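Local coordinates for peptidoglycan hydrolase FlgJ (Sphingomonas sp. A1, PDB 3VWO), which probably hydrolyses peptidoglycan, through the C-terminal glycosyl hydrolase family 73 domain described here, so that the flagellar rod can be assembled in the periplasm, at residues K14-L19 with H24-Q29; Q40-N43 with T47-Y50; N51-K56 with Q93-Y98; R69-E72 with Q77-V80. All coordinates share one frame; numbering follows the deposited sequence.

How the contacts relate
From the N terminus, contact 1 closes the short linker between helix 2-19 and helix 23-34. Contact 2 follows in the long loop after helix 23-34, pinching 40-43 onto 47-50. Residues 51-56 run on from there and meet helix 91-104 in contact 3, a wide closure that encloses the hairpin of contact 4, where strands 65-74 and 77-86 pair. Contacts 1 and 3 share the helical core, with Leu-26 against Tyr-98 and Ala-15 against Phe-95. Contacts 2 and 3 touch as well, Gln-40 lying on Leu-52. The Lys-56 to Glu-72 salt bridge ties contact 3 to the hairpin; the centres of contacts 1 and 4 are about 27 Å apart.

Contact 1: K14-L19 with H24-Q29; sequences KAAQSL and HFLVAQ
Leu-26 reaches Ala-15 and Ala-16 because its CG stands beside its own backbone N (chi1 -55°) and CD1 continues nearly straight away from CA (chi2 -167°), driving that one methyl out from helix 23-34 onto helix 2-19. The methyl settles over the backbone of the facing helix: CD1 of Leu-26 is 3.6 Å from N of Ala-16 and 3.7 Å from its CA. Two alanine methyls flank the spot, CB of Ala-16 at 3.9 Å and CB of Ala-15 at 4.0 Å from CD1 of Leu-26. The other branch turns to a third helix, where CD2 of Leu-26 lies 3.6 Å from CE2 of Tyr-98. Helix 91-104 also backs the alanine side, with Phe-95 and Ala-99 against Ala-15, and Tyr-98 against Leu-19. Helices 2-19 and 23-34 are consecutive in the chain, with a short linker between them, so this is the packing of a helical pair in the core of a lysozyme-clan domain. The side chains that meet are all apolar, and no polar bond between the two segments sets a direction, so the fit of a single leucine methyl, CD1, rests on shape and on the alanines letting Leu-26 come down to the backbone.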
loop_
_atom_site.group_PDB
_atom_site.type_symbol
_atom_site.label_atom_id
_atom_site.label_comp_id
_atom_site.label_asym_id
_atom_site.label_seq_id
_atom_site.Cartn_x
_atom_site.Cartn_y
_atom_site.Cartn_z
ATOM N N LYS A 14 -12.798 1.725 -5.698
ATOM C CA LYS A 14 -13.755 1.715 -4.592
ATOM C C LYS A 14 -13.176 2.307 -3.308
ATOM O O LYS A 14 -13.811 3.138 -2.652
ATOM C CB LYS A 14 -14.238 0.290 -4.306
ATOM C CG LYS A 14 -14.477 -0.569 -5.534
ATOM C CD LYS A 14 -15.179 -1.871 -5.157
ATOM C CE LYS A 14 -14.364 -2.689 -4.165
ATOM N NZ LYS A 14 -13.260 -3.466 -4.813
ATOM N N ALA A 15 -11.975 1.866 -2.940
ATOM C CA ALA A 15 -11.331 2.364 -1.725
ATOM C C ALA A 15 -10.919 3.822 -1.893
ATOM O O ALA A 15 -10.952 4.609 -0.941
ATOM C CB ALA A 15 -10.116 1.509 -1.378
ATOM N N ALA A 16 -10.529 4.185 -3.107
ATOM C CA ALA A 16 -10.096 5.554 -3.365
ATOM C C ALA A 16 -11.227 6.539 -3.125
ATOM O O ALA A 16 -11.007 7.633 -2.599
ATOM C CB ALA A 16 -9.556 5.692 -4.774
ATOM N N GLN A 17 -12.447 6.157 -3.485
ATOM C CA GLN A 17 -13.562 7.083 -3.276
ATOM C C GLN A 17 -13.906 7.245 -1.791
ATOM O O GLN A 17 -14.352 8.317 -1.365
ATOM C CB GLN A 17 -14.786 6.724 -4.128
ATOM C CG GLN A 17 -15.795 5.789 -3.485
ATOM C CD GLN A 17 -17.188 5.958 -4.077
ATOM O OE1 GLN A 17 -17.406 6.801 -4.953
ATOM N NE2 GLN A 17 -18.135 5.161 -3.597
ATOM N N SER A 18 -13.660 6.199 -1.005
ATOM C CA SER A 18 -13.869 6.250 0.439
ATOM C C SER A 18 -12.915 7.252 1.071
ATOM O O SER A 18 -13.210 7.836 2.116
ATOM C CB SER A 18 -13.648 4.870 1.074
ATOM O OG SER A 18 -14.605 3.936 0.620
ATOM N N LEU A 19 -11.769 7.441 0.426
ATOM C CA LEU A 19 -10.711 8.314 0.941
ATOM C C LEU A 19 -10.641 9.663 0.222
ATOM O O LEU A 19 -9.897 10.550 0.638
ATOM C CB LEU A 19 -9.356 7.603 0.836
ATOM C CG LEU A 19 -9.192 6.364 1.714
ATOM C CD1 LEU A 19 -7.869 5.637 1.416
ATOM C CD2 LEU A 19 -9.266 6.762 3.183
ATOM N N HIS A 24 -5.484 6.014 -8.876
ATOM C CA HIS A 24 -4.116 5.682 -9.265
ATOM C C HIS A 24 -3.101 5.998 -8.167
ATOM O O HIS A 24 -1.987 5.496 -8.201
ATOM C CB HIS A 24 -3.732 6.316 -10.610
ATOM C CG HIS A 24 -3.519 7.795 -10.560
ATOM N ND1 HIS A 24 -4.555 8.698 -10.458
ATOM C CD2 HIS A 24 -2.385 8.534 -10.637
ATOM C CE1 HIS A 24 -4.070 9.927 -10.454
ATOM N NE2 HIS A 24 -2.756 9.856 -10.565
ATOM N N PHE A 25 -3.498 6.795 -7.174
ATOM C CA PHE A 25 -2.635 7.041 -6.022
ATOM C C PHE A 25 -2.473 5.755 -5.238
ATOM O O PHE A 25 -1.386 5.436 -4.758
ATOM C CB PHE A 25 -3.238 8.081 -5.072
ATOM C CG PHE A 25 -3.099 9.511 -5.542
ATOM C CD1 PHE A 25 -2.839 9.814 -6.866
ATOM C CD2 PHE A 25 -3.216 10.550 -4.631
ATOM C CE1 PHE A 25 -2.716 11.144 -7.284
ATOM C CE2 PHE A 25 -3.096 11.879 -5.039
ATOM C CZ PHE A 25 -2.843 12.173 -6.365
ATOM N N LEU A 26 -3.577 5.029 -5.086
ATOM C CA LEU A 26 -3.551 3.765 -4.356
ATOM C C LEU A 26 -2.866 2.655 -5.169
ATOM O O LEU A 26 -2.154 1.810 -4.616
ATOM C CB LEU A 26 -4.964 3.347 -3.968
ATOM C CG LEU A 26 -5.782 4.374 -3.171
ATOM C CD1 LEU A 26 -7.008 3.702 -2.593
ATOM C CD2 LEU A 26 -4.947 4.993 -2.063
ATOM N N VAL A 27 -3.082 2.647 -6.480
ATOM C CA VAL A 27 -2.353 1.696 -7.334
ATOM C C VAL A 27 -0.853 1.963 -7.258
ATOM O O VAL A 27 -0.045 1.037 -7.156
ATOM C CB VAL A 27 -2.807 1.787 -8.799
ATOM C CG1 VAL A 27 -1.950 0.872 -9.686
ATOM C CG2 VAL A 27 -4.278 1.428 -8.914
ATOM N N ALA A 28 -0.479 3.236 -7.304
ATOM C CA ALA A 28 0.929 3.617 -7.199
ATOM C C ALA A 28 1.548 3.180 -5.872
ATOM O O ALA A 28 2.685 2.697 -5.834
ATOM C CB ALA A 28 1.081 5.121 -7.384
ATOM N N GLN A 29 0.809 3.354 -4.780
ATOM C CA GLN A 29 1.333 3.000 -3.474
ATOM C C GLN A 29 1.506 1.491 -3.385
ATOM O O GLN A 29 2.501 1.005 -2.858
ATOM C CB GLN A 29 0.418 3.477 -2.340
ATOM C CG GLN A 29 1.046 3.266 -0.965
ATOM C CD GLN A 29 0.236 3.867 0.168
ATOM O OE1 GLN A 29 -0.902 4.305 -0.023
ATOM N NE2 GLN A 29 0.825 3.892 1.360
#

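Contact 2: Q40-N43 with T47-Y50; sequences QIRN and TPSY
Ile-41 O is gripped twice by Ser-49, by its N at 3.1 Å and by its OG at 2.6 Å, in an isolated beta bridge that pairs Arg-42 with Pro-48 and closes a small loop. The hydroxyl comes from above the carbonyl plane. On the other side of the bridge Asn-43 N donates to Thr-47 O; the modelled 2.5 Å is implausibly short, so the exact length is doubtful. The serine hydroxyl is placed between its backbone N and carbonyl carbon (chi1 65°), and it also bonds Asn-51 N. With alanine here the hydroxyl is gone, and Ile-41 O, keeping only the amide bond, together with Asn-51 N, is likely to be held less firmly. Farther out, Gln-40 OE1 accepts a weak bond from Tyr-50 N (3.0 Å), while its NE2 is held by Tyr-91 OH. The glutamine and Pro-48 side chains run alongside each other, with OE1 of Gln-40 3.6 Å from CB of Pro-48. Arg-42 slants across the proline ring; its NH2, bonded to Gly-46 O, lies 3.8 Å from CD of Pro-48.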
loop_
_atom_site.group_PDB
_atom_site.type_symbol
_atom_site.label_atom_id
_atom_site.label_comp_id
_atom_site.label_asym_id
_atom_site.label_seq_id
_atom_site.Cartn_x
_atom_site.Cartn_y
_atom_site.Cartn_z
ATOM N N GLN A 40 4.967 -9.099 -3.655
ATOM C CA GLN A 40 3.835 -9.186 -2.750
ATOM C C GLN A 40 3.991 -10.405 -1.840
ATOM O O GLN A 40 4.427 -11.483 -2.275
ATOM C CB GLN A 40 2.510 -9.210 -3.512
ATOM C CG GLN A 40 1.968 -10.585 -3.813
ATOM C CD GLN A 40 0.456 -10.581 -3.919
ATOM O OE1 GLN A 40 -0.249 -10.763 -2.927
ATOM N NE2 GLN A 40 -0.048 -10.369 -5.127
ATOM N N ILE A 41 3.677 -10.215 -0.564
ATOM C CA ILE A 41 3.826 -11.283 0.416
ATOM C C ILE A 41 2.948 -12.464 0.022
ATOM O O ILE A 41 1.796 -12.293 -0.379
ATOM C CB ILE A 41 3.479 -10.779 1.836
ATOM C CG1 ILE A 41 4.597 -9.872 2.355
ATOM C CG2 ILE A 41 3.247 -11.934 2.788
ATOM C CD1 ILE A 41 4.246 -9.147 3.639
ATOM N N ARG A 42 3.513 -13.662 0.097
ATOM C CA ARG A 42 2.774 -14.865 -0.235
ATOM C C ARG A 42 2.844 -15.858 0.912
ATOM O O ARG A 42 3.792 -15.837 1.699
ATOM C CB ARG A 42 3.332 -15.499 -1.513
ATOM C CG ARG A 42 3.059 -14.672 -2.763
ATOM C CD ARG A 42 3.619 -15.327 -4.012
ATOM N NE ARG A 42 3.440 -14.464 -5.176
ATOM C CZ ARG A 42 2.408 -14.536 -6.008
ATOM N NH1 ARG A 42 2.329 -13.703 -7.036
ATOM N NH2 ARG A 42 1.459 -15.444 -5.814
ATOM N N ASN A 43 1.831 -16.711 1.006
ATOM C CA ASN A 43 1.843 -17.819 1.957
ATOM C C ASN A 43 3.023 -18.761 1.730
ATOM O O ASN A 43 3.818 -18.585 0.799
ATOM C CB ASN A 43 0.536 -18.615 1.888
ATOM C CG ASN A 43 -0.649 -17.851 2.449
ATOM O OD1 ASN A 43 -1.346 -17.138 1.723
ATOM N ND2 ASN A 43 -0.890 -18.005 3.747
ATOM N N THR A 47 0.891 -19.031 -2.185
ATOM C CA THR A 47 -0.432 -18.444 -2.347
ATOM C C THR A 47 -0.361 -16.954 -1.986
ATOM O O THR A 47 0.246 -16.599 -0.980
ATOM C CB THR A 47 -1.437 -19.141 -1.417
ATOM O OG1 THR A 47 -1.203 -20.557 -1.438
ATOM C CG2 THR A 47 -2.866 -18.857 -1.845
ATOM N N PRO A 48 -0.974 -16.087 -2.806
ATOM C CA PRO A 48 -0.903 -14.646 -2.536
ATOM C C PRO A 48 -1.665 -14.266 -1.270
ATOM O O PRO A 48 -2.730 -14.817 -0.996
ATOM C CB PRO A 48 -1.596 -14.027 -3.756
ATOM C CG PRO A 48 -2.514 -15.101 -4.245
ATOM C CD PRO A 48 -1.771 -16.381 -4.011
ATOM N N SER A 49 -1.102 -13.339 -0.505
ATOM C CA SER A 49 -1.763 -12.793 0.671
ATOM C C SER A 49 -2.738 -11.689 0.256
ATOM O O SER A 49 -3.662 -11.361 0.994
ATOM C CB SER A 49 -0.721 -12.203 1.620
ATOM O OG SER A 49 -0.073 -11.091 1.015
ATOM N N TYR A 50 -2.501 -11.134 -0.932
ATOM C CA TYR A 50 -3.209 -9.966 -1.466
ATOM C C TYR A 50 -2.903 -8.702 -0.671
ATOM O O TYR A 50 -3.524 -7.670 -0.900
ATOM C CB TYR A 50 -4.729 -10.170 -1.527
ATOM C CG TYR A 50 -5.174 -11.393 -2.295
ATOM C CD1 TYR A 50 -5.185 -11.401 -3.683
ATOM C CD2 TYR A 50 -5.606 -12.530 -1.629
ATOM C CE1 TYR A 50 -5.600 -12.525 -4.386
ATOM C CE2 TYR A 50 -6.025 -13.652 -2.322
ATOM C CZ TYR A 50 -6.018 -13.645 -3.696
ATOM O OH TYR A 50 -6.431 -14.769 -4.381
#

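Contact 3: N51-K56 with Q93-Y98; sequences NLFNIK and QAFQDY
Asn-51 ND2 is held by two carbonyls, Ile-55 O at 2.9 Å and Arg-86 O on strand 77-86, and this grip braces the type I beta turn 51-54 that sets Phe-53 against Phe-95 and Tyr-98. The same amide closes the turn from its other end, its OD1 accepting from Ile-55 N at 3.0 Å. Together the three rings form an aromatic cluster in the buried core of this lysozyme-clan domain, joining the loop to helix 91-104. Phe-53 and Tyr-98 stack face to face, centroids 4.0 Å apart and planes 19° from parallel. Tyr-98 takes up this place with CG anti to its backbone N (chi1 168°), laying CD1 and CE1 over the phenylalanine, while CB adds a CH-pi contact on the same ring. Its hydroxyl goes on to a weak bond with Gln-29 OE1. Phe-95 is met quite differently: Phe-53 presents an edge to its face, the planes at 85° and the centroids 5.3 Å apart, with CZ of Phe-53 3.5 Å from CE1 of Phe-95. A leucine in place of Phe-53 has no ring to stack on Tyr-98 or set against Phe-95, and would probably leave a gap between loop and helix. A bound HEPES molecule lies about 6 Å from the Phe-53 side chain. Leu-52, which also packs on Ala-30 and Thr-34 of helix 23-34, touches the helix at the margin of the cluster, its CD2 4.4 Å from CE2 of Phe-95.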
loop_
_atom_site.group_PDB
_atom_site.type_symbol
_atom_site.label_atom_id
_atom_site.label_comp_id
_atom_site.label_asym_id
_atom_site.label_seq_id
_atom_site.Cartn_x
_atom_site.Cartn_y
_atom_site.Cartn_z
ATOM N N ASN A 51 -1.949 -8.786 0.252
ATOM C CA ASN A 51 -1.615 -7.660 1.136
ATOM C C ASN A 51 -0.661 -6.707 0.431
ATOM O O ASN A 51 0.536 -6.670 0.721
ATOM C CB ASN A 51 -0.984 -8.181 2.422
ATOM C CG ASN A 51 -0.909 -7.138 3.513
ATOM O OD1 ASN A 51 -1.032 -5.937 3.261
ATOM N ND2 ASN A 51 -0.682 -7.595 4.741
ATOM N N LEU A 52 -1.212 -5.920 -0.485
ATOM C CA LEU A 52 -0.409 -5.083 -1.358
ATOM C C LEU A 52 0.127 -3.848 -0.645
ATOM O O LEU A 52 1.002 -3.170 -1.170
ATOM C CB LEU A 52 -1.223 -4.669 -2.582
ATOM C CG LEU A 52 -1.092 -5.495 -3.864
ATOM C CD1 LEU A 52 -0.727 -6.958 -3.594
ATOM C CD2 LEU A 52 -2.372 -5.400 -4.663
ATOM N N PHE A 53 -0.388 -3.565 0.548
ATOM C CA PHE A 53 0.064 -2.396 1.302
ATOM C C PHE A 53 0.984 -2.762 2.464
ATOM O O PHE A 53 1.398 -1.897 3.228
ATOM C CB PHE A 53 -1.136 -1.568 1.769
ATOM C CG PHE A 53 -1.891 -0.956 0.638
ATOM C CD1 PHE A 53 -1.472 0.247 0.083
ATOM C CD2 PHE A 53 -2.987 -1.595 0.093
ATOM C CE1 PHE A 53 -2.150 0.802 -0.980
ATOM C CE2 PHE A 53 -3.669 -1.043 -0.971
ATOM C CZ PHE A 53 -3.246 0.156 -1.512
ATOM N N ASN A 54 1.305 -4.047 2.580
ATOM C CA ASN A 54 2.211 -4.533 3.623
ATOM C C ASN A 54 1.747 -4.178 5.040
ATOM O O ASN A 54 2.537 -3.743 5.881
ATOM C CB ASN A 54 3.646 -4.053 3.373
ATOM C CG ASN A 54 4.311 -4.789 2.221
ATOM O OD1 ASN A 54 4.185 -6.005 2.094
ATOM N ND2 ASN A 54 5.014 -4.052 1.374
ATOM N N ILE A 55 0.458 -4.382 5.286
ATOM C CA ILE A 55 -0.151 -4.058 6.569
ATOM C C ILE A 55 0.043 -5.210 7.550
ATOM O O ILE A 55 -0.424 -6.328 7.312
ATOM C CB ILE A 55 -1.652 -3.814 6.423
ATOM C CG1 ILE A 55 -1.914 -2.774 5.332
ATOM C CG2 ILE A 55 -2.245 -3.352 7.764
ATOM C CD1 ILE A 55 -1.262 -1.449 5.599
ATOM N N LYS A 56 0.728 -4.939 8.655
ATOM C CA LYS A 56 0.945 -5.963 9.667
ATOM C C LYS A 56 -0.342 -6.260 10.421
ATOM O O LYS A 56 -1.266 -5.452 10.430
ATOM C CB LYS A 56 2.039 -5.537 10.646
ATOM C CG LYS A 56 3.445 -5.566 10.061
ATOM C CD LYS A 56 4.490 -5.392 11.151
ATOM C CE LYS A 56 5.042 -3.983 11.168
ATOM N NZ LYS A 56 5.918 -3.743 9.989
ATOM N N GLN A 93 -10.762 -7.056 -0.680
ATOM C CA GLN A 93 -10.690 -7.076 0.772
ATOM C C GLN A 93 -9.462 -6.311 1.273
ATOM O O GLN A 93 -9.532 -5.606 2.282
ATOM C CB GLN A 93 -10.668 -8.524 1.265
ATOM C CG GLN A 93 -10.931 -8.679 2.742
ATOM C CD GLN A 93 -11.215 -10.114 3.123
ATOM O OE1 GLN A 93 -10.309 -10.944 3.170
ATOM N NE2 GLN A 93 -12.481 -10.416 3.387
ATOM N N ALA A 94 -8.342 -6.456 0.564
ATOM C CA ALA A 94 -7.108 -5.755 0.914
ATOM C C ALA A 94 -7.276 -4.232 0.821
ATOM O O ALA A 94 -6.911 -3.487 1.738
ATOM C CB ALA A 94 -5.985 -6.201 0.005
ATOM N N PHE A 95 -7.822 -3.774 -0.297
ATOM C CA PHE A 95 -8.041 -2.337 -0.487
ATOM C C PHE A 95 -9.034 -1.762 0.527
ATOM O O PHE A 95 -8.826 -0.666 1.045
ATOM C CB PHE A 95 -8.493 -2.031 -1.920
ATOM C CG PHE A 95 -7.361 -1.955 -2.912
ATOM C CD1 PHE A 95 -6.627 -0.792 -3.055
ATOM C CD2 PHE A 95 -7.033 -3.050 -3.700
ATOM C CE1 PHE A 95 -5.588 -0.713 -3.965
ATOM C CE2 PHE A 95 -5.994 -2.980 -4.612
ATOM C CZ PHE A 95 -5.270 -1.809 -4.743
ATOM N N GLN A 96 -10.100 -2.503 0.817
ATOM C CA GLN A 96 -11.084 -2.069 1.807
ATOM C C GLN A 96 -10.474 -1.980 3.202
ATOM O O GLN A 96 -10.808 -1.083 3.977
ATOM C CB GLN A 96 -12.286 -3.014 1.832
ATOM C CG GLN A 96 -13.113 -3.015 0.556
ATOM C CD GLN A 96 -14.218 -1.979 0.568
ATOM O OE1 GLN A 96 -14.161 -0.994 1.308
ATOM N NE2 GLN A 96 -15.240 -2.200 -0.251
ATOM N N ASP A 97 -9.597 -2.923 3.535
ATOM C CA ASP A 97 -8.936 -2.877 4.830
ATOM C C ASP A 97 -8.013 -1.663 4.905
ATOM O O ASP A 97 -7.948 -0.984 5.937
ATOM C CB ASP A 97 -8.177 -4.181 5.125
ATOM C CG ASP A 97 -7.851 -4.339 6.601
ATOM O OD1 ASP A 97 -8.674 -3.902 7.433
ATOM O OD2 ASP A 97 -6.780 -4.887 6.936
ATOM N N TYR A 98 -7.318 -1.369 3.806
ATOM C CA TYR A 98 -6.438 -0.197 3.746
ATOM C C TYR A 98 -7.230 1.096 3.954
ATOM O O TYR A 98 -6.814 1.968 4.719
ATOM C CB TYR A 98 -5.680 -0.148 2.415
ATOM C CG TYR A 98 -4.969 1.169 2.138
ATOM C CD1 TYR A 98 -3.679 1.401 2.602
ATOM C CD2 TYR A 98 -5.588 2.172 1.404
ATOM C CE1 TYR A 98 -3.028 2.606 2.343
ATOM C CE2 TYR A 98 -4.951 3.372 1.146
ATOM C CZ TYR A 98 -3.671 3.582 1.613
ATOM O OH TYR A 98 -3.044 4.778 1.345
#

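Contact 4: R69-E72 with Q77-V80; sequences RTVE and QRKV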
loop_
_atom_site.group_PDB
_atom_site.type_symbol
_atom_site.label_atom_id
_atom_site.label_comp_id
_atom_site.label_asym_id
_atom_site.label_seq_id
_atom_site.Cartn_x
_atom_site.Cartn_y
_atom_site.Cartn_z
ATOM N N ARG A 69 9.255 -11.952 6.309
ATOM C CA ARG A 69 10.419 -11.131 6.568
ATOM C C ARG A 69 10.052 -9.697 6.235
ATOM O O ARG A 69 9.341 -9.449 5.263
ATOM C CB ARG A 69 11.571 -11.601 5.674
ATOM C CG ARG A 69 12.694 -10.608 5.492
ATOM C CD ARG A 69 13.660 -11.074 4.400
ATOM N NE ARG A 69 14.701 -10.082 4.142
ATOM C CZ ARG A 69 14.541 -9.016 3.364
ATOM N NH1 ARG A 69 13.380 -8.792 2.762
ATOM N NH2 ARG A 69 15.542 -8.163 3.195
ATOM N N THR A 70 10.513 -8.758 7.052
ATOM C CA THR A 70 10.270 -7.350 6.777
ATOM C C THR A 70 11.439 -6.475 7.230
ATOM O O THR A 70 12.114 -6.779 8.214
ATOM C CB THR A 70 8.966 -6.866 7.433
ATOM O OG1 THR A 70 8.623 -5.572 6.921
ATOM C CG2 THR A 70 9.113 -6.808 8.946
ATOM N N VAL A 71 11.669 -5.391 6.494
ATOM C CA VAL A 71 12.758 -4.471 6.778
ATOM C C VAL A 71 12.200 -3.163 7.324
ATOM O O VAL A 71 11.288 -2.574 6.743
ATOM C CB VAL A 71 13.570 -4.161 5.509
ATOM C CG1 VAL A 71 14.705 -3.192 5.824
ATOM C CG2 VAL A 71 14.113 -5.447 4.904
ATOM N N GLU A 72 12.744 -2.715 8.447
ATOM C CA GLU A 72 12.279 -1.475 9.063
ATOM C C GLU A 72 13.468 -0.626 9.480
ATOM O O GLU A 72 14.550 -1.149 9.730
ATOM C CB GLU A 72 11.384 -1.783 10.266
ATOM C CG GLU A 72 10.137 -2.588 9.912
ATOM C CD GLU A 72 9.328 -2.986 11.130
ATOM O OE1 GLU A 72 9.780 -2.714 12.262
ATOM O OE2 GLU A 72 8.239 -3.574 10.954
ATOM N N GLN A 77 19.492 3.067 11.675
ATOM C CA GLN A 77 19.703 1.628 11.794
ATOM C C GLN A 77 18.700 0.838 10.957
ATOM O O GLN A 77 17.503 1.124 10.966
ATOM C CB GLN A 77 19.582 1.205 13.259
ATOM C CG GLN A 77 20.389 -0.016 13.642
ATOM C CD GLN A 77 21.614 0.345 14.456
ATOM O OE1 GLN A 77 22.280 -0.524 15.019
ATOM N NE2 GLN A 77 21.917 1.635 14.524
ATOM N N ARG A 78 19.198 -0.162 10.239
ATOM C CA ARG A 78 18.351 -1.040 9.443
ATOM C C ARG A 78 17.992 -2.272 10.268
ATOM O O ARG A 78 18.857 -2.873 10.907
ATOM C CB ARG A 78 19.087 -1.449 8.165
ATOM C CG ARG A 78 18.237 -2.149 7.108
ATOM C CD ARG A 78 18.958 -2.112 5.767
ATOM N NE ARG A 78 18.187 -2.698 4.675
ATOM C CZ ARG A 78 18.071 -4.005 4.469
ATOM N NH1 ARG A 78 18.661 -4.860 5.293
ATOM N NH2 ARG A 78 17.358 -4.458 3.444
ATOM N N LYS A 79 16.713 -2.638 10.258
ATOM C CA LYS A 79 16.243 -3.795 11.011
ATOM C C LYS A 79 15.615 -4.843 10.095
ATOM O O LYS A 79 14.850 -4.508 9.192
ATOM C CB LYS A 79 15.232 -3.353 12.074
ATOM C CG LYS A 79 15.849 -2.576 13.225
ATOM C CD LYS A 79 16.797 -3.464 14.022
ATOM C CE LYS A 79 17.521 -2.678 15.108
ATOM N NZ LYS A 79 16.577 -2.050 16.073
ATOM N N VAL A 80 15.957 -6.107 10.318
ATOM C CA VAL A 80 15.332 -7.200 9.578
ATOM C C VAL A 80 14.726 -8.214 10.535
ATOM O O VAL A 80 15.432 -8.829 11.331
ATOM C CB VAL A 80 16.324 -7.926 8.648
ATOM C CG1 VAL A 80 15.617 -9.064 7.916
ATOM C CG2 VAL A 80 16.932 -6.954 7.653
#
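Glu-72 and Lys-79 clasp each other through their backbones, Glu-72 N donating to Lys-79 O at 2.9 Å and Lys-79 N to Glu-72 O at 2.7 Å. Lys-79 O takes a second, softer contact from the CA-H of Val-71, whose CA is 3.2 Å away. One step along, Val-71 and Val-80 make the non-hydrogen-bonded pair, with CG2 of Val-71 4.2 Å from CG2 of Val-80. Arginines flank these valines. Val-71 sets CG1 3.5 Å above the plane of the Arg-78 guanidinium, over one face and toward its rim; a chi1 of -169° swings CG of Arg-78 away from the backbone N, and the extended chain carries the guanidinium over Val-71. Arg-69 slants past Val-80, its NE 4.0 Å from CG1 of that residue, and NH2 of Arg-69 comes within 4.1 Å of NH2 of Arg-78. These like charges probably repel mildly at this exposed surface. A weak bond from Arg-78 NE to Tyr-73 OH may help to place that guanidinium. Glu-72 and Lys-79 start their side chains on the same face of the sheet; in the Glu-72 carboxylate OE2 pairs with Lys-56, tying the strand to loop 51-56, and OE1 with Arg-81 of the partner strand. With N-to-C directions 167° apart, the arrangement is that of a two-stranded antiparallel beta hairpin, here the one formed by strands 65-74 and 77-86 beside the helical body of the domain.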